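Local coordinates for fiber protein (PDB 6ITX) that forms the C-terminal head of the egg drop syndrome virus fiber, which probably binds the host-cell receptor during virus attachment, at residues T174-L177 / S178-A182. Numbering follows the deposited sequence.
Sequences TANL and SGWPA
N176 and W180 meet across a type I beta turn, N176 to G179, in the loop between strands 160-165 and 184-187 of the fiber head domain. The evidence for the turn is a backbone bond from G179 N to N176 O of 2.9 Å, with an N-H...O angle of 146°, and a distance of 5.2 Å between the CA atoms of N176 and G179. G179 leaves the turn with a positive phi of 72°, a value that favours glycine. N176 is also the centre of an inverse gamma turn that overlaps the start of the beta turn and is closed by a backbone hydrogen bond from L177 N to A175 O (2.6 Å).

Side-chain-to-backbone bonds extend the closure by one residue. With CG anti to the backbone N (chi1 -156°), the N176 carboxamide reaches past the turn to W180 and uses both of its ends there. OD1 accepts from W180 N at 3.1 Å, the donor standing above the carbonyl plane of the amide, while ND2 donates an N-H hydrogen bond to W180 O at 2.8 Å. Two bonds to the backbone of one residue should limit rotation of the amide.

Nonpolar and outer contacts place the turn in the fold. The L177 side chain packs on V164, V253 and F216, whereas S178 OG is hydrogen-bonded to V164 N and F111 O, tying the middle of the turn to neighbouring strands. The W180 side chain touches L165 of strand 160-165. N176 OD1 also sits at the edge of the indole, in its plane, 4.0 Å from W180 CD1.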
ATOM      1  N   THR A 174     -23.353 -19.449   2.355  1.00 43.29           N
ATOM      2  CA  THR A 174     -23.515 -19.429   0.904  1.00 39.73           C
ATOM      3  C   THR A 174     -22.681 -18.349   0.235  1.00 40.22           C
ATOM      4  O   THR A 174     -22.558 -18.352  -0.994  1.00 37.14           O
ATOM      5  CB  THR A 174     -24.986 -19.252   0.500  1.00 39.73           C
ATOM      6  OG1 THR A 174     -25.500 -18.019   1.023  1.00 48.19           O
ATOM      7  CG2 THR A 174     -25.816 -20.427   0.989  1.00 36.56           C
ATOM      8  N   ALA A 175     -22.113 -17.431   1.007  1.00 40.05           N
ATOM      9  CA  ALA A 175     -21.227 -16.435   0.441  1.00 37.47           C
ATOM     10  C   ALA A 175     -19.798 -16.935   0.331  1.00 39.82           C
ATOM     11  O   ALA A 175     -19.002 -16.328  -0.388  1.00 42.42           O
ATOM     12  CB  ALA A 175     -21.268 -15.152   1.277  1.00 41.62           C
ATOM     13  N   ASN A 176     -19.461 -18.033   1.008  1.00 39.55           N
ATOM     14  CA  ASN A 176     -18.124 -18.603   0.944  1.00 33.33           C
ATOM     15  C   ASN A 176     -17.894 -19.238  -0.419  1.00 38.13           C
ATOM     16  O   ASN A 176     -17.614 -20.442  -0.513  1.00 36.34           O
ATOM     17  CB  ASN A 176     -17.925 -19.622   2.060  1.00 35.37           C
ATOM     18  CG  ASN A 176     -16.476 -19.804   2.419  1.00 38.51           C
ATOM     19  OD1 ASN A 176     -15.609 -19.191   1.811  1.00 46.36           O
ATOM     20  ND2 ASN A 176     -16.202 -20.625   3.427  1.00 36.31           N
ATOM     21  N   LEU A 177     -18.002 -18.428  -1.480  1.00 34.63           N
ATOM     22  CA  LEU A 177     -17.908 -18.951  -2.841  1.00 35.99           C
ATOM     23  C   LEU A 177     -16.586 -19.649  -3.115  1.00 35.53           C
ATOM     24  O   LEU A 177     -16.535 -20.549  -3.955  1.00 41.71           O
ATOM     25  CB  LEU A 177     -18.103 -17.834  -3.858  1.00 40.93           C
ATOM     26  CG  LEU A 177     -19.525 -17.472  -4.282  1.00 44.23           C
ATOM     27  CD1 LEU A 177     -20.510 -17.596  -3.139  1.00 46.42           C
ATOM     28  CD2 LEU A 177     -19.520 -16.065  -4.846  1.00 43.13           C
ATOM     29  N   SER A 178     -15.504 -19.251  -2.449  1.00 39.97           N
ATOM     30  CA  SER A 178     -14.220 -19.891  -2.720  1.00 39.66           C
ATOM     31  C   SER A 178     -13.976 -21.095  -1.830  1.00 38.31           C
ATOM     32  O   SER A 178     -12.991 -21.809  -2.035  1.00 40.11           O
ATOM     33  CB  SER A 178     -13.075 -18.885  -2.568  1.00 37.30           C
ATOM     34  OG  SER A 178     -13.147 -17.878  -3.573  1.00 34.71           O
ATOM     35  N   GLY A 179     -14.848 -21.329  -0.858  1.00 41.34           N
ATOM     36  CA  GLY A 179     -14.759 -22.482   0.018  1.00 39.25           C
ATOM     37  C   GLY A 179     -13.639 -22.438   1.029  1.00 35.85           C
ATOM     38  O   GLY A 179     -13.022 -23.467   1.293  1.00 41.20           O
ATOM     39  N   TRP A 180     -13.346 -21.274   1.596  1.00 43.44           N
ATOM     40  CA  TRP A 180     -12.304 -21.221   2.612  1.00 40.75           C
ATOM     41  C   TRP A 180     -12.784 -21.983   3.838  1.00 36.45           C
ATOM     42  O   TRP A 180     -13.986 -22.153   4.033  1.00 37.40           O
ATOM     43  CB  TRP A 180     -11.956 -19.779   2.992  1.00 35.92           C
ATOM     44  CG  TRP A 180     -11.254 -18.989   1.898  1.00 32.64           C
ATOM     45  CD1 TRP A 180     -11.850 -18.251   0.932  1.00 38.03           C
ATOM     46  CD2 TRP A 180      -9.833 -18.863   1.677  1.00 34.71           C
ATOM     47  NE1 TRP A 180     -10.903 -17.670   0.112  1.00 41.92           N
ATOM     48  CE2 TRP A 180      -9.658 -18.033   0.549  1.00 37.54           C
ATOM     49  CE3 TRP A 180      -8.695 -19.379   2.320  1.00 39.87           C
ATOM     50  CZ2 TRP A 180      -8.392 -17.694   0.051  1.00 32.86           C
ATOM     51  CZ3 TRP A 180      -7.434 -19.054   1.819  1.00 36.26           C
ATOM     52  CH2 TRP A 180      -7.296 -18.219   0.693  1.00 35.87           C
ATOM     53  N   PRO A 181     -11.871 -22.513   4.643  1.00 45.69           N
ATOM     54  CA  PRO A 181     -12.276 -23.054   5.949  1.00 39.37           C
ATOM     55  C   PRO A 181     -12.808 -21.938   6.833  1.00 35.94           C
ATOM     56  O   PRO A 181     -12.781 -20.756   6.480  1.00 44.74           O
ATOM     57  CB  PRO A 181     -10.983 -23.654   6.513  1.00 35.57           C
ATOM     58  CG  PRO A 181     -10.149 -23.940   5.301  1.00 38.89           C
ATOM     59  CD  PRO A 181     -10.457 -22.807   4.340  1.00 42.49           C
ATOM     60  N   ALA A 182     -13.322 -22.325   7.993  1.00 35.77           N
ATOM     61  CA  ALA A 182     -13.689 -21.334   8.988  1.00 34.86           C
ATOM     62  C   ALA A 182     -12.480 -20.447   9.277  1.00 37.45           C
ATOM     63  O   ALA A 182     -11.335 -20.885   9.159  1.00 38.46           O
ATOM     64  CB  ALA A 182     -14.157 -22.012  10.272  1.00 36.82           C
TER